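Long-range contacts in rhamnonate dehydratase (Gibberella zeae PH-1, PDB 3FXG), which probably catalyses the magnesium-dependent dehydration of L-rhamnonate to the corresponding 2-keto-3-deoxy sugar acid, as a member of the enolase superfamily: residues F8-I14 against L101-R107; G79-G83 against V135-A139; N149-Y153 against L380-F385; V287-D293 against L314-V320. One frame throughout, in Å; residues are numbered along the deposited sequence.

Contact 1: residues F8-I14 against L101-R107; sequences FPKIKAI and LIGADPR
Phe8 and Arg107 lie flat on one another: the ring and guanidinium planes are only 9° apart, but the two groups are offset. Arg107 CD sits over the ring, 3.5 Å from the centroid of Phe8, as a CH-pi contact, while the guanidinium carries on past the ring until its CZ is 3.3 Å from Phe8 CB. A bend at chi3 (-58°) turns the chain of Arg107 back toward Asp105, whose carboxylate it grips side-on. NH2 of Arg107 meets the syn lone pair of Asp105 OD2 at 2.8 Å, and NE binds OD1, which also accepts the backbone N of Arg107 in an Asx turn. The carboxylate thus holds the guanidinium flat for the aromatic ring. Pro106 CG meets the ring's edge, and water links Lys10 NZ to Asp105 OD2.

Past Pro9, the backbones pair around Ile11. Its N donates to Ala104 O (2.8 Å) and its O accepts from Gly103 N (2.9 Å), where the positive phi of the type II turn 101-104 suits glycine. Branched Ile11 fills the turn, with CD1 4.1 Å from Leu101 CB, and Ile14 CD1 packs on Leu101 CD1.

Arg107 also forms a salt bridge with Glu150 of the second subunit. The loop, joining helices 86-101 and 109-119, covers the start of strand 11-19; Ile11 and Ile14 also touch strand 66-73, and Phe8 leans on Leu144 of helix 128-148.

Contact 2: residues G79-G83 against V135-A139; sequences GFATG and VIDLA
Ala81 projects its methyl onto helix 128-148, where the antiparallel sheet of the enolase-superfamily N-terminal domain rests on a helix. Strand 79-83 and helix 135-139 run roughly antiparallel, their axes 149° apart in direction and approaching to 6.4 Å. So close a crossing calls for small residues. The CB of Ala81 sits against the helical backbone, 3.5 Å from Val135 O and 3.6 Å from Ala139 N, and also touches Leu138 CB. Alanine answers alanine here, since the methyl of Ala139 packs over the backbone of Phe80, 3.9 Å from its CA. Glycines lie two residues to each side of Ala81, at positions that face the helix; having no CB, Gly79 and Gly83 let Ala139 O and Val135 CG2 come right up to the strand backbone.

Around this first shell, strand 66-73 pairs with the strand through backbone hydrogen bonds between Gly79 and Ile71, Ala81 and Val69, and Gly83 and Phe67, and its side chains also touch Val135 and Ala139. Tyr330 of helix 329-335 packs on Ala81 and Leu138 and binds Thr82 N through its hydroxyl. Phe80 points its CB away from 135-139; its N is bonded to Asp142 OD2 and its ring meets Lys146 in a cation-pi contact, both further along helix 128-148.

Val135 spans two strand positions with its methyls: CG1, anti to the backbone N (chi1 179°), lies 3.4 Å from Ala81 O, and CG2 lies 3.8 Å from Gly83 CA.

Contact 3: residues N149-Y153 against L380-F385; sequences NEPVY and LDKPGF
The Phe385 ring carries Val152 CG2 over the centre of one face, 3.7 Å from the centroid, a CH-pi contact. The other methyl of Val152, CG1, comes to CE1 and CZ from the same side of the ring, so the beta-branched residue sets both its methyls against the phenylalanine. The Tyr153 ring is met at its edge, where Leu380 O lies in plane. Leu380 CB approaches the same ring at CE2 (3.8 Å), and the hydroxyl completes the grip by donating to Asp381 OD1 at 2.7 Å. That oxygen is met on its syn side, 27° out of the carboxylate plane, with ring and carboxylate planes 28° apart. A chi1 of 82°, which places CG between the backbone N and the carbonyl carbon, swings the tyrosine over to Asp381, itself the centre of an inverse gamma turn.

Between these groups the backbones form a single bridge. Gly384 N donates to Glu150 O and Val152 N to Gly384 O, both at 3.0 Å. Proline suits position 151, where the bridge makes no use of an N-H, and Pro151 CA also makes a CA-H...O contact with Lys382 O (3.2 Å). The positive phi of Gly384 suits a residue without a side chain.

The contact ties the end of helix 128-148, closed by a Schellman motif at Asn149, to the loop after strand 374-376, and so probably helps join the N-terminal domain to the barrel domain. His333 of helix 329-335 packs on Pro151, Val152 and Leu380, and Leu305 of helix 305-316 touches both Val152 and Phe385.

Contact 4: residues V287-D293 against L314-V320; sequences VEGRNLD and LAAAYDV
Val287 turns its side chain to the 314-320 segment, the end of helix 305-316 and the residues after it. Its CB lies 3.6 Å from Leu314 CD2. From there CG2 comes to 3.5 Å of the same Leu314 CD2 and passes on toward the methyl of Ala315, whereas CG1, anti to the backbone N (chi1 176°), reaches Tyr318 CD2 at 3.7 Å and more distantly Val320 CG2. A short branched residue suits this place, because its two methyls can be set against different neighbours.

Within the TIM-barrel-like domain of the enolase superfamily, these are the ends of two successive helices, 279-287 and 305-316, with strand 294-295 between them in the chain. The first runs into a type II turn through Gly289, whose positive phi fits glycine; the second stops in a Schellman motif with Asp319 as C-prime, Val320 N bonding to Ala315 O and Asp319 N to Ala316 O. Tyr318 N is a second donor to Ala315 O.

Arg290 bends at chi2 and chi3, bringing CD to 3.9 Å from Val320 CG2. Its NH2 binds a water at 3.0 Å in the guanidinium plane, and that water donates to Tyr318 O at 2.8 Å. NH2 also forms a salt bridge with Asp255 of the third subunit, while Tyr318 OH pairs with Glu288 of the second.

Contact 2 is the most deeply buried and purely apolar, with alanines and glycines letting strand and helix come close. Contact 1 lies further out, partly exposed, and combines backbone bonds and apolar packing with waters and a salt bridge inside its loop; the two reach the same sheet and touch where Leu101 CD1 meets Ile136 CG2. Contacts 3 and 4 are buried as well. Contact 3 adjoins contact 2 through Leu138 O and Phe385 CE2, but relies on a backbone bridge and a tyrosine-carboxylate bond. Contact 4 stands apart in the barrel, its nearest atoms about 16 Å from contacts 2 and 3. Contacts 1, 3 and 4 all border the second subunit, and carry charged or polar groups there.

Contact 1: residues F8-I14 against L101-R107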
loop_
_atom_site.group_PDB
_atom_site.type_symbol
_atom_site.label_atom_id
_atom_site.label_comp_id
_atom_site.label_asym_id
_atom_site.label_seq_id
_atom_site.Cartn_x
_atom_site.Cartn_y
_atom_site.Cartn_z
ATOM N N PHE A 8 -22.537 -41.871 24.071
ATOM C CA PHE A 8 -23.407 -41.028 23.256
ATOM C C PHE A 8 -23.986 -41.768 22.056
ATOM O O PHE A 8 -23.272 -42.469 21.346
ATOM C CB PHE A 8 -22.629 -39.804 22.765
ATOM C CG PHE A 8 -23.416 -38.523 22.809
ATOM C CD1 PHE A 8 -23.500 -37.785 23.984
ATOM C CD2 PHE A 8 -24.078 -38.060 21.679
ATOM C CE1 PHE A 8 -24.232 -36.599 24.032
ATOM C CE2 PHE A 8 -24.815 -36.876 21.718
ATOM C CZ PHE A 8 -24.890 -36.146 22.897
ATOM N N PRO A 9 -25.297 -41.616 21.813
ATOM C CA PRO A 9 -25.919 -42.295 20.672
ATOM C C PRO A 9 -25.402 -41.773 19.330
ATOM O O PRO A 9 -25.142 -40.580 19.179
ATOM C CB PRO A 9 -27.409 -42.015 20.876
ATOM C CG PRO A 9 -27.417 -40.695 21.584
ATOM C CD PRO A 9 -26.293 -40.853 22.584
ATOM N N LYS A 10 -25.240 -42.677 18.369
ATOM C CA LYS A 10 -24.765 -42.320 17.035
ATOM C C LYS A 10 -25.962 -41.969 16.150
ATOM O O LYS A 10 -27.107 -42.210 16.525
ATOM C CB LYS A 10 -24.018 -43.497 16.403
ATOM C CG LYS A 10 -22.765 -43.952 17.141
ATOM C CD LYS A 10 -21.673 -42.896 17.104
ATOM C CE LYS A 10 -20.293 -43.527 17.277
ATOM N NZ LYS A 10 -20.171 -44.301 18.542
ATOM N N ILE A 11 -25.693 -41.400 14.977
ATOM C CA ILE A 11 -26.762 -41.052 14.046
ATOM C C ILE A 11 -27.256 -42.336 13.391
ATOM O O ILE A 11 -26.469 -43.107 12.838
ATOM C CB ILE A 11 -26.273 -40.097 12.942
ATOM C CG1 ILE A 11 -25.889 -38.749 13.555
ATOM C CG2 ILE A 11 -27.361 -39.929 11.884
ATOM C CD1 ILE A 11 -25.208 -37.809 12.572
ATOM N N LYS A 12 -28.564 -42.549 13.450
ATOM C CA LYS A 12 -29.181 -43.742 12.890
ATOM C C LYS A 12 -29.808 -43.498 11.524
ATOM O O LYS A 12 -29.653 -44.310 10.608
ATOM C CB LYS A 12 -30.250 -44.263 13.854
ATOM C CG LYS A 12 -31.010 -45.481 13.354
ATOM C CD LYS A 12 -32.063 -45.912 14.363
ATOM C CE LYS A 12 -32.813 -47.148 13.886
ATOM N NZ LYS A 12 -33.799 -47.629 14.898
ATOM N N ALA A 13 -30.513 -42.381 11.385
ATOM C CA ALA A 13 -31.172 -42.069 10.128
ATOM C C ALA A 13 -31.419 -40.581 9.936
ATOM O O ALA A 13 -31.386 -39.800 10.890
ATOM C CB ALA A 13 -32.500 -42.821 10.047
ATOM N N ILE A 14 -31.653 -40.198 8.685
ATOM C CA ILE A 14 -31.945 -38.815 8.353
ATOM C C ILE A 14 -33.117 -38.801 7.382
ATOM O O ILE A 14 -33.163 -39.582 6.430
ATOM C CB ILE A 14 -30.724 -38.099 7.720
ATOM C CG1 ILE A 14 -31.088 -36.649 7.389
ATOM C CG2 ILE A 14 -30.269 -38.830 6.472
ATOM C CD1 ILE A 14 -29.887 -35.765 7.077
ATOM N N LEU A 101 -23.222 -38.673 7.387
ATOM C CA LEU A 101 -23.938 -38.676 8.656
ATOM C C LEU A 101 -24.276 -40.019 9.290
ATOM O O LEU A 101 -24.119 -40.187 10.497
ATOM C CB LEU A 101 -25.227 -37.870 8.494
ATOM C CG LEU A 101 -25.054 -36.480 7.876
ATOM C CD1 LEU A 101 -26.417 -35.895 7.551
ATOM C CD2 LEU A 101 -24.282 -35.582 8.831
ATOM N N ILE A 102 -24.756 -40.970 8.494
ATOM C CA ILE A 102 -25.141 -42.265 9.050
ATOM C C ILE A 102 -24.003 -42.962 9.788
ATOM O O ILE A 102 -22.921 -43.163 9.237
ATOM C CB ILE A 102 -25.685 -43.216 7.955
ATOM C CG1 ILE A 102 -26.785 -42.520 7.145
ATOM C CG2 ILE A 102 -26.246 -44.479 8.604
ATOM C CD1 ILE A 102 -27.928 -41.978 7.981
ATOM N N GLY A 103 -24.259 -43.320 11.044
ATOM C CA GLY A 103 -23.260 -44.001 11.852
ATOM C C GLY A 103 -22.274 -43.089 12.563
ATOM O O GLY A 103 -21.457 -43.553 13.359
ATOM N N ALA A 104 -22.353 -41.789 12.294
ATOM C CA ALA A 104 -21.440 -40.827 12.910
ATOM C C ALA A 104 -21.867 -40.367 14.298
ATOM O O ALA A 104 -23.036 -40.458 14.666
ATOM C CB ALA A 104 -21.280 -39.607 11.996
ATOM N N ASP A 105 -20.898 -39.883 15.069
ATOM C CA ASP A 105 -21.161 -39.365 16.404
ATOM C C ASP A 105 -21.624 -37.935 16.145
ATOM O O ASP A 105 -20.879 -37.134 15.585
ATOM C CB ASP A 105 -19.871 -39.344 17.235
ATOM C CG ASP A 105 -20.118 -39.014 18.699
ATOM O OD1 ASP A 105 -20.883 -38.067 18.985
ATOM O OD2 ASP A 105 -19.540 -39.700 19.567
ATOM N N PRO A 106 -22.863 -37.599 16.532
ATOM C CA PRO A 106 -23.381 -36.244 16.308
ATOM C C PRO A 106 -22.603 -35.125 16.995
ATOM O O PRO A 106 -22.798 -33.951 16.685
ATOM C CB PRO A 106 -24.827 -36.344 16.793
ATOM C CG PRO A 106 -24.739 -37.374 17.872
ATOM C CD PRO A 106 -23.845 -38.421 17.261
ATOM N N ARG A 107 -21.724 -35.481 17.925
ATOM C CA ARG A 107 -20.925 -34.473 18.614
ATOM C C ARG A 107 -19.759 -34.013 17.747
ATOM O O ARG A 107 -19.103 -33.012 18.056
ATOM C CB ARG A 107 -20.405 -35.021 19.946
ATOM C CG ARG A 107 -21.505 -35.243 20.983
ATOM C CD ARG A 107 -20.965 -35.954 22.214
ATOM N NE ARG A 107 -20.364 -37.236 21.860
ATOM C CZ ARG A 107 -19.792 -38.064 22.729
ATOM N NH1 ARG A 107 -19.739 -37.748 24.015
ATOM N NH2 ARG A 107 -19.275 -39.211 22.310
HETATM O O HOH W 1 -20.779 -42.491 20.349
HETATM O O HOH W 2 -19.188 -41.703 23.372
HETATM O O HOH W 3 -18.127 -41.846 19.042
#

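Contact 2: residues G79-G83 against V135-A139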
loop_
_atom_site.group_PDB
_atom_site.type_symbol
_atom_site.label_atom_id
_atom_site.label_comp_id
_atom_site.label_asym_id
_atom_site.label_seq_id
_atom_site.Cartn_x
_atom_site.Cartn_y
_atom_site.Cartn_z
ATOM N N GLY A 79 -33.478 -34.882 16.316
ATOM C CA GLY A 79 -33.202 -33.463 16.239
ATOM C C GLY A 79 -33.668 -33.024 14.870
ATOM O O GLY A 79 -33.615 -33.809 13.925
ATOM N N PHE A 80 -34.139 -31.789 14.746
ATOM C CA PHE A 80 -34.594 -31.308 13.453
ATOM C C PHE A 80 -34.407 -29.806 13.280
ATOM O O PHE A 80 -34.144 -29.082 14.240
ATOM C CB PHE A 80 -36.068 -31.693 13.233
ATOM C CG PHE A 80 -36.993 -31.235 14.328
ATOM C CD1 PHE A 80 -37.329 -29.892 14.464
ATOM C CD2 PHE A 80 -37.535 -32.153 15.224
ATOM C CE1 PHE A 80 -38.193 -29.467 15.478
ATOM C CE2 PHE A 80 -38.399 -31.738 16.242
ATOM C CZ PHE A 80 -38.727 -30.391 16.366
ATOM N N ALA A 81 -34.531 -29.351 12.040
ATOM C CA ALA A 81 -34.387 -27.937 11.719
ATOM C C ALA A 81 -35.032 -27.671 10.368
ATOM O O ALA A 81 -35.185 -28.582 9.555
ATOM C CB ALA A 81 -32.915 -27.554 11.684
ATOM N N THR A 82 -35.414 -26.421 10.132
ATOM C CA THR A 82 -36.047 -26.051 8.877
ATOM C C THR A 82 -35.244 -24.951 8.193
ATOM O O THR A 82 -34.417 -24.286 8.822
ATOM C CB THR A 82 -37.498 -25.559 9.115
ATOM O OG1 THR A 82 -38.147 -25.337 7.857
ATOM C CG2 THR A 82 -37.498 -24.260 9.913
ATOM N N GLY A 83 -35.489 -24.772 6.901
ATOM C CA GLY A 83 -34.793 -23.750 6.143
ATOM C C GLY A 83 -35.398 -23.643 4.761
ATOM O O GLY A 83 -36.339 -24.367 4.438
ATOM N N VAL A 135 -28.893 -26.390 7.373
ATOM C CA VAL A 135 -30.042 -27.008 8.022
ATOM C C VAL A 135 -29.670 -28.338 8.674
ATOM O O VAL A 135 -30.174 -28.675 9.747
ATOM C CB VAL A 135 -31.195 -27.212 7.017
ATOM C CG1 VAL A 135 -32.370 -27.889 7.700
ATOM C CG2 VAL A 135 -31.628 -25.860 6.456
ATOM N N ILE A 136 -28.789 -29.094 8.032
ATOM C CA ILE A 136 -28.360 -30.371 8.590
ATOM C C ILE A 136 -27.592 -30.118 9.885
ATOM O O ILE A 136 -27.793 -30.812 10.885
ATOM C CB ILE A 136 -27.456 -31.140 7.598
ATOM C CG1 ILE A 136 -28.289 -31.615 6.404
ATOM C CG2 ILE A 136 -26.786 -32.317 8.300
ATOM C CD1 ILE A 136 -27.466 -32.236 5.277
ATOM N N ASP A 137 -26.717 -29.117 9.861
ATOM C CA ASP A 137 -25.925 -28.762 11.033
ATOM C C ASP A 137 -26.834 -28.338 12.179
ATOM O O ASP A 137 -26.626 -28.743 13.319
ATOM C CB ASP A 137 -24.957 -27.622 10.698
ATOM C CG ASP A 137 -24.042 -27.270 11.861
ATOM O OD1 ASP A 137 -23.166 -28.093 12.210
ATOM O OD2 ASP A 137 -24.197 -26.170 12.431
ATOM N N LEU A 138 -27.837 -27.517 11.876
ATOM C CA LEU A 138 -28.771 -27.052 12.897
ATOM C C LEU A 138 -29.543 -28.233 13.488
ATOM O O LEU A 138 -29.811 -28.267 14.689
ATOM C CB LEU A 138 -29.738 -26.017 12.305
ATOM C CG LEU A 138 -29.113 -24.652 11.973
ATOM C CD1 LEU A 138 -30.113 -23.774 11.222
ATOM C CD2 LEU A 138 -28.672 -23.969 13.263
ATOM N N ALA A 139 -29.895 -29.204 12.649
ATOM C CA ALA A 139 -30.609 -30.385 13.130
ATOM C C ALA A 139 -29.689 -31.164 14.067
ATOM O O ALA A 139 -30.140 -31.755 15.045
ATOM C CB ALA A 139 -31.044 -31.265 11.956
#

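Contact 3: residues N149-Y153 against L380-F385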
loop_
_atom_site.group_PDB
_atom_site.type_symbol
_atom_site.label_atom_id
_atom_site.label_comp_id
_atom_site.label_asym_id
_atom_site.label_seq_id
_atom_site.Cartn_x
_atom_site.Cartn_y
_atom_site.Cartn_z
ATOM N N ASN A 149 -30.383 -32.848 27.145
ATOM C CA ASN A 149 -31.468 -32.163 27.843
ATOM C C ASN A 149 -31.053 -30.735 28.214
ATOM O O ASN A 149 -31.310 -30.269 29.326
ATOM C CB ASN A 149 -31.866 -32.925 29.111
ATOM C CG ASN A 149 -33.158 -32.413 29.712
ATOM O OD1 ASN A 149 -33.359 -32.467 30.928
ATOM N ND2 ASN A 149 -34.051 -31.921 28.860
ATOM N N GLU A 150 -30.407 -30.048 27.275
ATOM C CA GLU A 150 -29.961 -28.673 27.492
ATOM C C GLU A 150 -30.286 -27.797 26.283
ATOM O O GLU A 150 -30.376 -28.288 25.159
ATOM C CB GLU A 150 -28.444 -28.628 27.739
ATOM C CG GLU A 150 -27.980 -29.257 29.049
ATOM C CD GLU A 150 -26.488 -29.052 29.312
ATOM O OE1 GLU A 150 -26.050 -27.883 29.418
ATOM O OE2 GLU A 150 -25.749 -30.060 29.414
ATOM N N PRO A 151 -30.485 -26.486 26.504
ATOM C CA PRO A 151 -30.786 -25.588 25.384
ATOM C C PRO A 151 -29.487 -25.456 24.600
ATOM O O PRO A 151 -28.410 -25.584 25.176
ATOM C CB PRO A 151 -31.158 -24.272 26.072
ATOM C CG PRO A 151 -31.556 -24.690 27.476
ATOM C CD PRO A 151 -30.566 -25.772 27.789
ATOM N N VAL A 152 -29.572 -25.202 23.300
ATOM C CA VAL A 152 -28.357 -25.067 22.494
ATOM C C VAL A 152 -27.423 -23.973 23.006
ATOM O O VAL A 152 -26.203 -24.150 23.022
ATOM C CB VAL A 152 -28.694 -24.787 21.007
ATOM C CG1 VAL A 152 -27.432 -24.401 20.235
ATOM C CG2 VAL A 152 -29.315 -26.025 20.380
ATOM N N TYR A 153 -27.983 -22.847 23.441
ATOM C CA TYR A 153 -27.137 -21.756 23.913
ATOM C C TYR A 153 -26.243 -22.155 25.089
ATOM O O TYR A 153 -25.143 -21.628 25.242
ATOM C CB TYR A 153 -27.991 -20.517 24.248
ATOM C CG TYR A 153 -28.665 -20.490 25.608
ATOM C CD1 TYR A 153 -28.021 -19.928 26.712
ATOM C CD2 TYR A 153 -29.967 -20.965 25.777
ATOM C CE1 TYR A 153 -28.659 -19.827 27.951
ATOM C CE2 TYR A 153 -30.618 -20.873 27.018
ATOM C CZ TYR A 153 -29.955 -20.298 28.096
ATOM O OH TYR A 153 -30.590 -20.166 29.312
ATOM N N LEU A 380 -35.673 -19.282 26.203
ATOM C CA LEU A 380 -34.910 -20.271 25.452
ATOM C C LEU A 380 -34.606 -21.553 26.218
ATOM O O LEU A 380 -33.955 -22.455 25.686
ATOM C CB LEU A 380 -33.595 -19.644 24.979
ATOM C CG LEU A 380 -33.712 -18.306 24.240
ATOM C CD1 LEU A 380 -32.330 -17.834 23.813
ATOM C CD2 LEU A 380 -34.615 -18.467 23.023
ATOM N N ASP A 381 -35.081 -21.647 27.456
ATOM C CA ASP A 381 -34.806 -22.832 28.261
ATOM C C ASP A 381 -35.659 -24.059 27.966
ATOM O O ASP A 381 -36.542 -24.429 28.739
ATOM C CB ASP A 381 -34.871 -22.496 29.757
ATOM C CG ASP A 381 -33.642 -21.735 30.233
ATOM O OD1 ASP A 381 -32.545 -21.970 29.682
ATOM O OD2 ASP A 381 -33.761 -20.917 31.163
ATOM N N LYS A 382 -35.370 -24.683 26.831
ATOM C CA LYS A 382 -36.038 -25.897 26.390
ATOM C C LYS A 382 -34.952 -26.697 25.675
ATOM O O LYS A 382 -33.976 -26.124 25.191
ATOM C CB LYS A 382 -37.186 -25.570 25.433
ATOM C CG LYS A 382 -38.364 -24.883 26.111
ATOM C CD LYS A 382 -39.466 -24.556 25.126
ATOM C CE LYS A 382 -40.599 -23.804 25.806
ATOM N NZ LYS A 382 -41.592 -23.281 24.828
ATOM N N PRO A 383 -35.095 -28.030 25.613
ATOM C CA PRO A 383 -34.100 -28.881 24.950
ATOM C C PRO A 383 -33.819 -28.479 23.499
ATOM O O PRO A 383 -34.739 -28.173 22.744
ATOM C CB PRO A 383 -34.718 -30.273 25.058
ATOM C CG PRO A 383 -35.490 -30.191 26.346
ATOM C CD PRO A 383 -36.157 -28.849 26.225
ATOM N N GLY A 384 -32.543 -28.485 23.121
ATOM C CA GLY A 384 -32.172 -28.125 21.761
ATOM C C GLY A 384 -32.565 -26.701 21.417
ATOM O O GLY A 384 -32.291 -25.781 22.187
ATOM N N PHE A 385 -33.198 -26.515 20.261
ATOM C CA PHE A 385 -33.632 -25.187 19.846
ATOM C C PHE A 385 -35.037 -24.887 20.360
ATOM O O PHE A 385 -35.621 -23.854 20.036
ATOM C CB PHE A 385 -33.563 -25.050 18.318
ATOM C CG PHE A 385 -32.163 -24.825 17.797
ATOM C CD1 PHE A 385 -31.453 -23.679 18.153
ATOM C CD2 PHE A 385 -31.547 -25.763 16.976
ATOM C CE1 PHE A 385 -30.151 -23.473 17.700
ATOM C CE2 PHE A 385 -30.241 -25.567 16.515
ATOM C CZ PHE A 385 -29.543 -24.422 16.877
#

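Contact 4: residues V287-D293 against L314-V320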
loop_
_atom_site.group_PDB
_atom_site.type_symbol
_atom_site.label_atom_id
_atom_site.label_comp_id
_atom_site.label_asym_id
_atom_site.label_seq_id
_atom_site.Cartn_x
_atom_site.Cartn_y
_atom_site.Cartn_z
ATOM N N VAL A 287 -14.780 -8.619 7.044
ATOM C CA VAL A 287 -14.101 -8.071 8.212
ATOM C C VAL A 287 -12.811 -7.361 7.798
ATOM O O VAL A 287 -12.430 -6.365 8.409
ATOM C CB VAL A 287 -13.784 -9.180 9.245
ATOM C CG1 VAL A 287 -12.982 -8.609 10.404
ATOM C CG2 VAL A 287 -15.085 -9.782 9.762
ATOM N N GLU A 288 -12.144 -7.866 6.760
ATOM C CA GLU A 288 -10.904 -7.247 6.284
ATOM C C GLU A 288 -11.178 -5.804 5.874
ATOM O O GLU A 288 -12.110 -5.534 5.121
ATOM C CB GLU A 288 -10.334 -7.994 5.070
ATOM C CG GLU A 288 -10.023 -9.459 5.304
ATOM C CD GLU A 288 -9.365 -10.118 4.101
ATOM O OE1 GLU A 288 -9.466 -9.570 2.982
ATOM O OE2 GLU A 288 -8.759 -11.195 4.278
ATOM N N GLY A 289 -10.357 -4.882 6.362
ATOM C CA GLY A 289 -10.549 -3.485 6.019
ATOM C C GLY A 289 -11.472 -2.788 6.997
ATOM O O GLY A 289 -11.474 -1.560 7.094
ATOM N N ARG A 290 -12.264 -3.573 7.723
ATOM C CA ARG A 290 -13.187 -3.023 8.705
ATOM C C ARG A 290 -14.027 -1.906 8.060
ATOM O O ARG A 290 -14.165 -0.810 8.609
ATOM C CB ARG A 290 -12.386 -2.502 9.910
ATOM C CG ARG A 290 -13.187 -2.267 11.188
ATOM C CD ARG A 290 -12.668 -3.090 12.394
ATOM N NE ARG A 290 -11.233 -2.945 12.648
ATOM C CZ ARG A 290 -10.700 -2.596 13.820
ATOM N NH1 ARG A 290 -9.382 -2.501 13.954
ATOM N NH2 ARG A 290 -11.479 -2.322 14.859
ATOM N N ASN A 291 -14.581 -2.199 6.885
ATOM C CA ASN A 291 -15.420 -1.245 6.162
ATOM C C ASN A 291 -16.907 -1.486 6.406
ATOM O O ASN A 291 -17.757 -0.792 5.838
ATOM C CB ASN A 291 -15.144 -1.313 4.658
ATOM C CG ASN A 291 -13.797 -0.735 4.292
ATOM O OD1 ASN A 291 -13.437 0.350 4.744
ATOM N ND2 ASN A 291 -13.050 -1.451 3.464
ATOM N N LEU A 292 -17.212 -2.486 7.228
ATOM C CA LEU A 292 -18.591 -2.815 7.571
ATOM C C LEU A 292 -18.732 -2.775 9.089
ATOM O O LEU A 292 -17.982 -3.423 9.813
ATOM C CB LEU A 292 -18.961 -4.199 7.029
ATOM C CG LEU A 292 -19.027 -4.254 5.500
ATOM C CD1 LEU A 292 -18.993 -5.689 5.032
ATOM C CD2 LEU A 292 -20.288 -3.545 5.013
ATOM N N ASP A 293 -19.696 -1.996 9.563
ATOM C CA ASP A 293 -19.921 -1.839 10.995
ATOM C C ASP A 293 -20.590 -3.044 11.629
ATOM O O ASP A 293 -20.472 -3.267 12.836
ATOM C CB ASP A 293 -20.759 -0.591 11.230
ATOM C CG ASP A 293 -20.084 0.646 10.700
ATOM O OD1 ASP A 293 -19.377 1.315 11.479
ATOM O OD2 ASP A 293 -20.239 0.931 9.496
ATOM N N LEU A 314 -13.885 -14.733 14.482
ATOM C CA LEU A 314 -12.990 -13.914 13.673
ATOM C C LEU A 314 -13.397 -12.450 13.824
ATOM O O LEU A 314 -12.556 -11.580 14.036
ATOM C CB LEU A 314 -13.068 -14.331 12.200
ATOM C CG LEU A 314 -12.182 -13.556 11.215
ATOM C CD1 LEU A 314 -11.945 -14.400 9.974
ATOM C CD2 LEU A 314 -12.829 -12.232 10.852
ATOM N N ALA A 315 -14.694 -12.184 13.717
ATOM C CA ALA A 315 -15.200 -10.822 13.859
ATOM C C ALA A 315 -14.872 -10.280 15.252
ATOM O O ALA A 315 -14.563 -9.098 15.412
ATOM C CB ALA A 315 -16.712 -10.800 13.628
ATOM N N ALA A 316 -14.933 -11.154 16.254
ATOM C CA ALA A 316 -14.655 -10.771 17.639
ATOM C C ALA A 316 -13.222 -10.286 17.852
ATOM O O ALA A 316 -12.967 -9.472 18.739
ATOM C CB ALA A 316 -14.953 -11.944 18.580
ATOM N N ALA A 317 -12.290 -10.795 17.052
ATOM C CA ALA A 317 -10.890 -10.392 17.171
ATOM C C ALA A 317 -10.719 -8.946 16.709
ATOM O O ALA A 317 -9.691 -8.317 16.971
ATOM C CB ALA A 317 -10.005 -11.312 16.345
ATOM N N TYR A 318 -11.730 -8.432 16.015
ATOM C CA TYR A 318 -11.713 -7.059 15.522
ATOM C C TYR A 318 -12.890 -6.266 16.093
ATOM O O TYR A 318 -13.202 -5.169 15.631
ATOM C CB TYR A 318 -11.758 -7.065 13.990
ATOM C CG TYR A 318 -10.477 -7.591 13.385
ATOM C CD1 TYR A 318 -9.358 -6.769 13.255
ATOM C CD2 TYR A 318 -10.363 -8.928 12.998
ATOM C CE1 TYR A 318 -8.154 -7.264 12.759
ATOM C CE2 TYR A 318 -9.160 -9.433 12.503
ATOM C CZ TYR A 318 -8.062 -8.597 12.388
ATOM O OH TYR A 318 -6.865 -9.092 11.920
ATOM N N ASP A 319 -13.526 -6.833 17.111
ATOM C CA ASP A 319 -14.669 -6.204 17.763
ATOM C C ASP A 319 -15.761 -5.799 16.782
ATOM O O ASP A 319 -16.446 -4.794 16.980
ATOM C CB ASP A 319 -14.215 -4.985 18.574
ATOM C CG ASP A 319 -13.255 -5.357 19.685
ATOM O OD1 ASP A 319 -13.537 -6.350 20.391
ATOM O OD2 ASP A 319 -12.226 -4.666 19.853
ATOM N N VAL A 320 -15.915 -6.577 15.715
ATOM C CA VAL A 320 -16.954 -6.300 14.733
ATOM C C VAL A 320 -18.183 -7.084 15.180
ATOM O O VAL A 320 -18.137 -8.307 15.303
ATOM C CB VAL A 320 -16.551 -6.764 13.315
ATOM C CG1 VAL A 320 -17.754 -6.682 12.377
ATOM C CG2 VAL A 320 -15.419 -5.891 12.781
HETATM O O HOH W 4 -14.422 -2.679 15.318
#